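Local coordinates for BtGH115A (Bacteroides thetaiotaomicron, PDB 5BY3), which acts as a family GH115 4-O-methyl-alpha-glucuronidase, probably hydrolysing glucuronic acid side groups from decorated arabinogalactans, at residues A[165-170]-A[197-202]; A[172-177]-A[189-194]. All coordinates share one frame; numbering follows the deposited sequence.

Overall arrangement
From the N terminus, strand 162-166 comes first, the opening strand of the eight-stranded parallel TIM barrel, and runs on into 165-170. The chain then turns through 172-177 into helix 174-182, comes back through the 189-194 loop and climbs helix 193-205. Contact 2 closes the short inner loop by setting the start of helix 174-182 on the segment leading into helix 193-205. Contact 1 closes the wider loop around it, packing the end of the strand on that same second helix. The two therefore nest rather than cross. They also touch: Glu-170 O lies 3.1 Å from Met-175 N, a probable hydrogen bond, and Ile-167 packs on Leu-174.

Contact 1: A[165-170]-A[197-202]; sequences IFINDE and ERIFEL
Ile-199, on helix 193-205, offers its CG2 methyl to Ile-165 of strand 162-166 and to Ile-167 two residues on. Ile-165 comes nearest, with its CD1 4.2 Å from Ile-199 CG2, and the two side chains meet at a slant. Ile-167 brings its own CD1 to the same CG2 at 4.5 Å, a looser touch. The shared methyl is thus met by the ends of two branches, and no hydrogen bond links the segments. Only 91 Å² is buried between them, with Ile-167 CA still 9.8 Å from Ile-199 CA, their closest backbone approach.

The torsions explain the meeting point. Ile-165 holds CG1 between its backbone N and carbonyl carbon (chi1 73°), and the extended chi2 then carries CD1 out toward the helix. One step out, Tyr-211 of strand 210-212 touches all three isoleucines, so the group is a buried hydrophobic cluster built from strand, helix and neighbouring strand.

Farther round the helix, Arg-198 NH1 makes a salt bridge to Glu-201 OE1 at 3.3 Å on the syn lone pair, with the oxygen 18° out of the guanidinium plane. Arg-49 is a second partner for that OE1, while Arg-198 also has a cation-pi contact with Trp-134.

Strand 162-166 pairs in parallel with strands 210-212 and 429-433. The connection from 162-166 to 210-212 runs through helices 174-182 and 193-205, the latter packing back on the strand as the helix of a beta-alpha-beta crossover. A further side of helix 193-205 meets helix 228-235 through Phe-200 and Glu-201.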
ATOM      1  N   ILE A 165      -8.042  -4.105  -0.580  1.00 41.18           N
ATOM      2  CA  ILE A 165      -6.947  -4.494   0.268  1.00 38.65           C
ATOM      3  C   ILE A 165      -6.910  -5.994   0.427  1.00 38.86           C
ATOM      4  O   ILE A 165      -7.912  -6.683   0.259  1.00 46.82           O
ATOM      5  CB  ILE A 165      -7.066  -3.818   1.671  1.00 42.81           C
ATOM      6  CG1 ILE A 165      -8.197  -4.462   2.516  1.00 37.79           C
ATOM      7  CG2 ILE A 165      -7.167  -2.283   1.529  1.00 34.18           C
ATOM      8  CD1 ILE A 165      -8.253  -4.012   3.969  1.00 37.25           C
ATOM      9  N   PHE A 166      -5.743  -6.471   0.814  1.00 37.00           N
ATOM     10  CA  PHE A 166      -5.489  -7.834   1.170  1.00 35.45           C
ATOM     11  C   PHE A 166      -4.970  -7.916   2.643  1.00 35.60           C
ATOM     12  O   PHE A 166      -3.850  -7.511   2.905  1.00 35.60           O
ATOM     13  CB  PHE A 166      -4.458  -8.379   0.117  1.00 35.95           C
ATOM     14  CG  PHE A 166      -3.935  -9.786   0.387  1.00 33.92           C
ATOM     15  CD1 PHE A 166      -4.693 -10.741   1.094  1.00 33.90           C
ATOM     16  CD2 PHE A 166      -2.673 -10.162  -0.095  1.00 31.55           C
ATOM     17  CE1 PHE A 166      -4.198 -12.026   1.333  1.00 32.15           C
ATOM     18  CE2 PHE A 166      -2.177 -11.441   0.138  1.00 32.78           C
ATOM     19  CZ  PHE A 166      -2.958 -12.387   0.832  1.00 31.97           C
ATOM     20  N   ILE A 167      -5.768  -8.424   3.600  1.00 37.52           N
ATOM     21  CA  ILE A 167      -5.220  -8.708   4.922  1.00 40.48           C
ATOM     22  C   ILE A 167      -4.331  -9.959   4.784  1.00 42.74           C
ATOM     23  O   ILE A 167      -4.818 -11.008   4.359  1.00 41.35           O
ATOM     24  CB  ILE A 167      -6.279  -8.903   6.043  1.00 42.21           C
ATOM     25  CG1 ILE A 167      -6.914  -7.608   6.524  1.00 43.28           C
ATOM     26  CG2 ILE A 167      -5.628  -9.440   7.311  1.00 38.76           C
ATOM     27  CD1 ILE A 167      -7.577  -6.775   5.470  1.00 52.79           C
ATOM     28  N   ASN A 168      -3.048  -9.820   5.148  1.00 40.18           N
ATOM     29  CA  ASN A 168      -1.992 -10.843   4.974  1.00 38.35           C
ATOM     30  C   ASN A 168      -0.987 -10.715   6.083  1.00 37.91           C
ATOM     31  O   ASN A 168      -0.920  -9.676   6.713  1.00 42.37           O
ATOM     32  CB  ASN A 168      -1.245 -10.587   3.655  1.00 38.73           C
ATOM     33  CG  ASN A 168      -0.451 -11.790   3.156  1.00 37.56           C
ATOM     34  OD1 ASN A 168      -0.847 -12.945   3.341  1.00 40.43           O
ATOM     35  ND2 ASN A 168       0.638 -11.518   2.460  1.00 37.85           N
ATOM     36  N   ASP A 169      -0.178 -11.743   6.330  1.00 37.83           N
ATOM     37  CA  ASP A 169       0.832 -11.661   7.402  1.00 38.68           C
ATOM     38  C   ASP A 169       0.232 -11.251   8.767  1.00 39.71           C
ATOM     39  O   ASP A 169       0.884 -10.568   9.598  1.00 45.68           O
ATOM     40  CB  ASP A 169       1.982 -10.732   6.982  1.00 37.37           C
ATOM     41  CG  ASP A 169       2.674 -11.192   5.680  1.00 44.13           C
ATOM     42  OD1 ASP A 169       3.094 -12.383   5.587  1.00 45.36           O
ATOM     43  OD2 ASP A 169       2.805 -10.357   4.745  1.00 41.63           O
ATOM     44  N   GLU A 170      -0.995 -11.728   8.991  1.00 37.34           N
ATOM     45  CA  GLU A 170      -1.857 -11.368  10.099  1.00 39.74           C
ATOM     46  C   GLU A 170      -1.586 -12.138  11.403  1.00 38.80           C
ATOM     47  O   GLU A 170      -2.303 -11.898  12.396  1.00 39.75           O
ATOM     48  CB  GLU A 170      -3.347 -11.533   9.693  1.00 45.35           C
ATOM     49  CG  GLU A 170      -3.851 -12.991   9.571  1.00 49.13           C
ATOM     50  CD  GLU A 170      -3.680 -13.642   8.190  1.00 51.46           C
ATOM     51  OE1 GLU A 170      -2.783 -13.243   7.445  1.00 55.23           O
ATOM     52  OE2 GLU A 170      -4.455 -14.569   7.832  1.00 55.43           O
ATOM     53  N   GLU A 197     -17.455  -6.959   9.157  1.00 48.87           N
ATOM     54  CA  GLU A 197     -18.286  -5.762   9.051  1.00 46.46           C
ATOM     55  C   GLU A 197     -17.491  -4.481   9.354  1.00 47.36           C
ATOM     56  O   GLU A 197     -17.654  -3.468   8.654  1.00 48.04           O
ATOM     57  CB  GLU A 197     -19.526  -5.880   9.923  1.00 50.60           C
ATOM     58  CG  GLU A 197     -20.446  -7.014   9.487  1.00 57.54           C
ATOM     59  CD  GLU A 197     -21.583  -7.281  10.465  1.00 65.16           C
ATOM     60  OE1 GLU A 197     -21.322  -7.326  11.699  1.00 61.01           O
ATOM     61  OE2 GLU A 197     -22.730  -7.473   9.989  1.00 61.89           O
ATOM     62  N   ARG A 198     -16.626  -4.536  10.378  1.00 43.20           N
ATOM     63  CA  ARG A 198     -15.720  -3.439  10.684  1.00 45.04           C
ATOM     64  C   ARG A 198     -14.738  -3.100   9.549  1.00 43.76           C
ATOM     65  O   ARG A 198     -14.575  -1.924   9.228  1.00 41.30           O
ATOM     66  CB  ARG A 198     -14.953  -3.685  11.985  1.00 45.48           C
ATOM     67  CG  ARG A 198     -15.756  -3.374  13.243  1.00 48.10           C
ATOM     68  CD  ARG A 198     -16.270  -1.938  13.345  1.00 43.80           C
ATOM     69  NE  ARG A 198     -16.978  -1.793  14.616  1.00 43.85           N
ATOM     70  CZ  ARG A 198     -17.634  -0.718  15.065  1.00 44.87           C
ATOM     71  NH1 ARG A 198     -17.749   0.424  14.368  1.00 41.99           N
ATOM     72  NH2 ARG A 198     -18.197  -0.812  16.264  1.00 43.26           N
ATOM     73  N   ILE A 199     -14.103  -4.122   8.962  1.00 40.99           N
ATOM     74  CA  ILE A 199     -13.245  -3.949   7.796  1.00 40.49           C
ATOM     75  C   ILE A 199     -14.009  -3.369   6.610  1.00 44.02           C
ATOM     76  O   ILE A 199     -13.535  -2.411   5.957  1.00 44.43           O
ATOM     77  CB  ILE A 199     -12.533  -5.255   7.409  1.00 45.75           C
ATOM     78  CG1 ILE A 199     -11.734  -5.772   8.626  1.00 45.63           C
ATOM     79  CG2 ILE A 199     -11.627  -5.011   6.208  1.00 40.91           C
ATOM     80  CD1 ILE A 199     -11.092  -7.143   8.443  1.00 44.37           C
ATOM     81  N   PHE A 200     -15.212  -3.894   6.368  1.00 42.22           N
ATOM     82  CA  PHE A 200     -16.013  -3.399   5.263  1.00 41.09           C
ATOM     83  C   PHE A 200     -16.495  -1.959   5.430  1.00 43.53           C
ATOM     84  O   PHE A 200     -16.528  -1.205   4.424  1.00 45.57           O
ATOM     85  CB  PHE A 200     -17.156  -4.336   4.902  1.00 47.50           C
ATOM     86  CG  PHE A 200     -16.761  -5.786   4.703  1.00 44.82           C
ATOM     87  CD1 PHE A 200     -15.519  -6.152   4.204  1.00 44.88           C
ATOM     88  CD2 PHE A 200     -17.676  -6.801   4.998  1.00 48.98           C
ATOM     89  CE1 PHE A 200     -15.197  -7.488   4.028  1.00 44.95           C
ATOM     90  CE2 PHE A 200     -17.349  -8.151   4.835  1.00 42.34           C
ATOM     91  CZ  PHE A 200     -16.114  -8.489   4.339  1.00 43.73           C
ATOM     92  N   GLU A 201     -16.808  -1.542   6.668  1.00 39.57           N
ATOM     93  CA  GLU A 201     -17.019  -0.094   6.938  1.00 40.88           C
ATOM     94  C   GLU A 201     -15.817   0.740   6.496  1.00 41.20           C
ATOM     95  O   GLU A 201     -15.951   1.824   5.925  1.00 43.18           O
ATOM     96  CB  GLU A 201     -17.133   0.200   8.432  1.00 40.14           C
ATOM     97  CG  GLU A 201     -18.438  -0.121   9.098  1.00 45.22           C
ATOM     98  CD  GLU A 201     -18.399   0.137  10.598  1.00 45.49           C
ATOM     99  OE1 GLU A 201     -17.479   0.813  11.130  1.00 47.37           O
ATOM    100  OE2 GLU A 201     -19.315  -0.353  11.255  1.00 43.60           O
ATOM    101  N   LEU A 202     -14.632   0.245   6.826  1.00 41.23           N
ATOM    102  CA  LEU A 202     -13.427   0.979   6.528  1.00 44.63           C
ATOM    103  C   LEU A 202     -13.300   1.092   5.021  1.00 45.94           C
ATOM    104  O   LEU A 202     -12.975   2.179   4.532  1.00 53.10           O
ATOM    105  CB  LEU A 202     -12.208   0.322   7.166  1.00 38.01           C
ATOM    106  CG  LEU A 202     -10.810   0.863   6.893  1.00 38.50           C
ATOM    107  CD1 LEU A 202     -10.662   2.330   7.238  1.00 35.53           C
ATOM    108  CD2 LEU A 202      -9.817   0.023   7.683  1.00 36.29           C
TER

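Contact 2: A[172-177]-A[189-194]; sequences WGLMPW and GEIGPR
The flat groups stand back from the place where Leu-174 and Met-175 close on Ile-191. Trp-177 has Leu-174 O at its ring edge, in plane, and meets the rings of Tyr-182, nearly parallel to it, and Trp-611. The guanidinium of Arg-194 has Pro-193 CB 3.6 Å above one face, offset toward the rim, while its NE makes a salt bridge with Glu-197.

Ile-191 does most of the touching. Its CD1 reaches Met-175 CG at 3.7 Å and Leu-174 CD2 at 4.0 Å, so the end of one branch lies against both residues. Its CG1 stands 3.8 Å from Met-175 CG, and the other branch, CG2, comes to 4.1 Å from Leu-174 CD2. Both neighbours cross Ile-191 at about a right angle. Met-175, modelled as selenomethionine, sets CG anti to its backbone N (chi1 -168°) and then bends at chi2 and chi3, which brings SE to 4.1 Å from Gly-189 CA. An alanine in place of Ile-191 would remove CG1, CG2 and CD1, and would probably leave Leu-174 and the Met-175 chain without their shared packing partner.

Both helices start here: Gly-173 and Gly-192 are N-cap residues, and Trp-177 N bonds Gly-173 O at 2.9 Å. Leu-174 N bonds Asp-436, a nickel ligand, which places this helix start beside the metal site.

Farther along helix 174-182, Asn-179 OD1 takes the Glu-190 N-H. Between 172-177 and 189-194 themselves there is only apolar packing and no hydrogen bond, so their fit rests on shape.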
ATOM      1  N   TRP A 172       0.379 -11.995  13.826  1.00 43.36           N
ATOM      2  CA  TRP A 172       0.875 -11.268  15.018  1.00 38.49           C
ATOM      3  C   TRP A 172       0.126  -9.963  15.290  1.00 38.28           C
ATOM      4  O   TRP A 172       0.600  -9.110  16.020  1.00 39.51           O
ATOM      5  CB  TRP A 172       2.385 -11.011  14.936  1.00 36.71           C
ATOM      6  CG  TRP A 172       3.135 -12.224  14.584  1.00 42.76           C
ATOM      7  CD1 TRP A 172       3.660 -13.133  15.455  1.00 42.73           C
ATOM      8  CD2 TRP A 172       3.416 -12.729  13.253  1.00 43.39           C
ATOM      9  NE1 TRP A 172       4.249 -14.180  14.761  1.00 44.86           N
ATOM     10  CE2 TRP A 172       4.103 -13.969  13.413  1.00 48.50           C
ATOM     11  CE3 TRP A 172       3.139 -12.271  11.961  1.00 39.92           C
ATOM     12  CZ2 TRP A 172       4.525 -14.752  12.318  1.00 43.99           C
ATOM     13  CZ3 TRP A 172       3.559 -13.044  10.866  1.00 44.84           C
ATOM     14  CH2 TRP A 172       4.257 -14.265  11.057  1.00 48.99           C
ATOM     15  N   GLY A 173      -1.067  -9.822  14.743  1.00 39.94           N
ATOM     16  CA  GLY A 173      -1.825  -8.591  14.901  1.00 39.94           C
ATOM     17  C   GLY A 173      -3.309  -8.731  14.665  1.00 41.76           C
ATOM     18  O   GLY A 173      -4.081  -8.931  15.601  1.00 45.40           O
ATOM     19  N   LEU A 174      -3.728  -8.637  13.411  1.00 40.14           N
ATOM     20  CA  LEU A 174      -5.156  -8.632  13.158  1.00 36.49           C
ATOM     21  C   LEU A 174      -5.816  -9.958  13.481  1.00 38.65           C
ATOM     22  O   LEU A 174      -6.958  -9.956  13.971  1.00 43.62           O
ATOM     23  CB  LEU A 174      -5.512  -8.110  11.770  1.00 31.80           C
ATOM     24  CG  LEU A 174      -6.977  -7.800  11.473  1.00 32.76           C
ATOM     25  CD1 LEU A 174      -7.102  -6.751  10.404  1.00 34.19           C
ATOM     26  CD2 LEU A 174      -7.689  -9.057  11.020  1.00 39.09           C
HETATM   27  N   MSE A 175      -5.126 -11.085  13.285  1.00 45.07           N
HETATM   28  CA  MSE A 175      -5.780 -12.386  13.672  1.00 49.39           C
HETATM   29  C   MSE A 175      -6.012 -12.463  15.196  1.00 49.65           C
HETATM   30  O   MSE A 175      -7.174 -12.530  15.592  1.00 47.40           O
HETATM   31  CB  MSE A 175      -5.221 -13.661  13.032  1.00 47.81           C
HETATM   32  CG  MSE A 175      -6.145 -14.864  13.266  1.00 46.58           C
HETATM   33 SE   MSE A 175      -5.821 -15.646  15.065  1.00 51.85          SE
HETATM   34  CE  MSE A 175      -4.053 -16.476  14.898  1.00 41.74           C
ATOM     35  N   PRO A 176      -4.967 -12.402  16.048  1.00 48.04           N
ATOM     36  CA  PRO A 176      -5.215 -12.492  17.515  1.00 48.57           C
ATOM     37  C   PRO A 176      -6.094 -11.375  18.049  1.00 49.13           C
ATOM     38  O   PRO A 176      -6.905 -11.611  18.934  1.00 53.48           O
ATOM     39  CB  PRO A 176      -3.821 -12.435  18.155  1.00 44.53           C
ATOM     40  CG  PRO A 176      -2.904 -11.941  17.093  1.00 46.49           C
ATOM     41  CD  PRO A 176      -3.530 -12.214  15.752  1.00 47.77           C
ATOM     42  N   TRP A 177      -5.966 -10.177  17.497  1.00 45.82           N
ATOM     43  CA  TRP A 177      -6.832  -9.082  17.908  1.00 41.87           C
ATOM     44  C   TRP A 177      -8.315  -9.413  17.672  1.00 45.44           C
ATOM     45  O   TRP A 177      -9.153  -9.196  18.544  1.00 46.12           O
ATOM     46  CB  TRP A 177      -6.429  -7.795  17.202  1.00 38.86           C
ATOM     47  CG  TRP A 177      -7.411  -6.733  17.395  1.00 38.08           C
ATOM     48  CD1 TRP A 177      -7.578  -5.959  18.525  1.00 39.68           C
ATOM     49  CD2 TRP A 177      -8.408  -6.311  16.454  1.00 36.39           C
ATOM     50  NE1 TRP A 177      -8.624  -5.088  18.325  1.00 40.85           N
ATOM     51  CE2 TRP A 177      -9.161  -5.292  17.075  1.00 35.49           C
ATOM     52  CE3 TRP A 177      -8.751  -6.714  15.152  1.00 40.13           C
ATOM     53  CZ2 TRP A 177     -10.223  -4.642  16.436  1.00 37.37           C
ATOM     54  CZ3 TRP A 177      -9.842  -6.057  14.504  1.00 40.53           C
ATOM     55  CH2 TRP A 177     -10.558  -5.045  15.157  1.00 36.80           C
ATOM     56  N   GLY A 189      -8.720 -20.114  14.783  1.00 65.48           N
ATOM     57  CA  GLY A 189      -8.200 -18.856  14.207  1.00 56.67           C
ATOM     58  C   GLY A 189      -9.296 -18.044  13.556  1.00 57.29           C
ATOM     59  O   GLY A 189      -9.205 -17.686  12.372  1.00 54.12           O
ATOM     60  N   GLU A 190     -10.344 -17.763  14.320  1.00 53.15           N
ATOM     61  CA  GLU A 190     -11.520 -17.182  13.727  1.00 55.23           C
ATOM     62  C   GLU A 190     -11.552 -15.640  13.788  1.00 53.85           C
ATOM     63  O   GLU A 190     -11.419 -15.052  14.859  1.00 49.68           O
ATOM     64  CB  GLU A 190     -12.785 -17.819  14.294  1.00 57.13           C
ATOM     65  CG  GLU A 190     -13.993 -17.609  13.388  1.00 63.72           C
ATOM     66  CD  GLU A 190     -15.258 -18.265  13.910  1.00 66.50           C
ATOM     67  OE1 GLU A 190     -15.581 -18.078  15.098  1.00 65.32           O
ATOM     68  OE2 GLU A 190     -15.929 -18.959  13.114  1.00 72.69           O
ATOM     69  N   ILE A 191     -11.706 -15.042  12.600  1.00 46.04           N
ATOM     70  CA  ILE A 191     -11.851 -13.609  12.365  1.00 43.49           C
ATOM     71  C   ILE A 191     -13.218 -13.586  11.748  1.00 42.92           C
ATOM     72  O   ILE A 191     -13.378 -13.895  10.563  1.00 47.18           O
ATOM     73  CB  ILE A 191     -10.796 -13.081  11.343  1.00 43.72           C
ATOM     74  CG1 ILE A 191      -9.377 -13.487  11.780  1.00 37.47           C
ATOM     75  CG2 ILE A 191     -10.985 -11.576  11.009  1.00 34.86           C
ATOM     76  CD1 ILE A 191      -8.276 -12.995  10.832  1.00 42.00           C
ATOM     77  N   GLY A 192     -14.210 -13.270  12.565  1.00 43.42           N
ATOM     78  CA  GLY A 192     -15.566 -13.639  12.260  1.00 43.00           C
ATOM     79  C   GLY A 192     -16.350 -12.562  11.557  1.00 50.00           C
ATOM     80  O   GLY A 192     -15.769 -11.601  11.046  1.00 47.75           O
ATOM     81  N   PRO A 193     -17.690 -12.719  11.527  1.00 52.88           N
ATOM     82  CA  PRO A 193     -18.524 -11.742  10.833  1.00 49.15           C
ATOM     83  C   PRO A 193     -18.379 -10.320  11.379  1.00 46.38           C
ATOM     84  O   PRO A 193     -18.289  -9.374  10.585  1.00 55.48           O
ATOM     85  CB  PRO A 193     -19.971 -12.289  11.011  1.00 49.17           C
ATOM     86  CG  PRO A 193     -19.892 -13.304  12.133  1.00 47.99           C
ATOM     87  CD  PRO A 193     -18.480 -13.850  12.075  1.00 48.81           C
ATOM     88  N   ARG A 194     -18.377 -10.165  12.697  1.00 46.23           N
ATOM     89  CA  ARG A 194     -18.336  -8.828  13.323  1.00 50.17           C
ATOM     90  C   ARG A 194     -17.037  -8.074  12.967  1.00 46.78           C
ATOM     91  O   ARG A 194     -17.076  -6.917  12.556  1.00 49.39           O
ATOM     92  CB  ARG A 194     -18.625  -8.898  14.847  1.00 51.69           C
ATOM     93  CG  ARG A 194     -19.946  -8.267  15.307  1.00 51.46           C
ATOM     94  CD  ARG A 194     -21.160  -9.161  15.130  1.00 60.58           C
ATOM     95  NE  ARG A 194     -21.662  -9.164  13.748  1.00 70.89           N
ATOM     96  CZ  ARG A 194     -22.344 -10.161  13.168  1.00 71.99           C
ATOM     97  NH1 ARG A 194     -22.628 -11.277  13.843  1.00 66.62           N
ATOM     98  NH2 ARG A 194     -22.729 -10.054  11.892  1.00 66.59           N
TER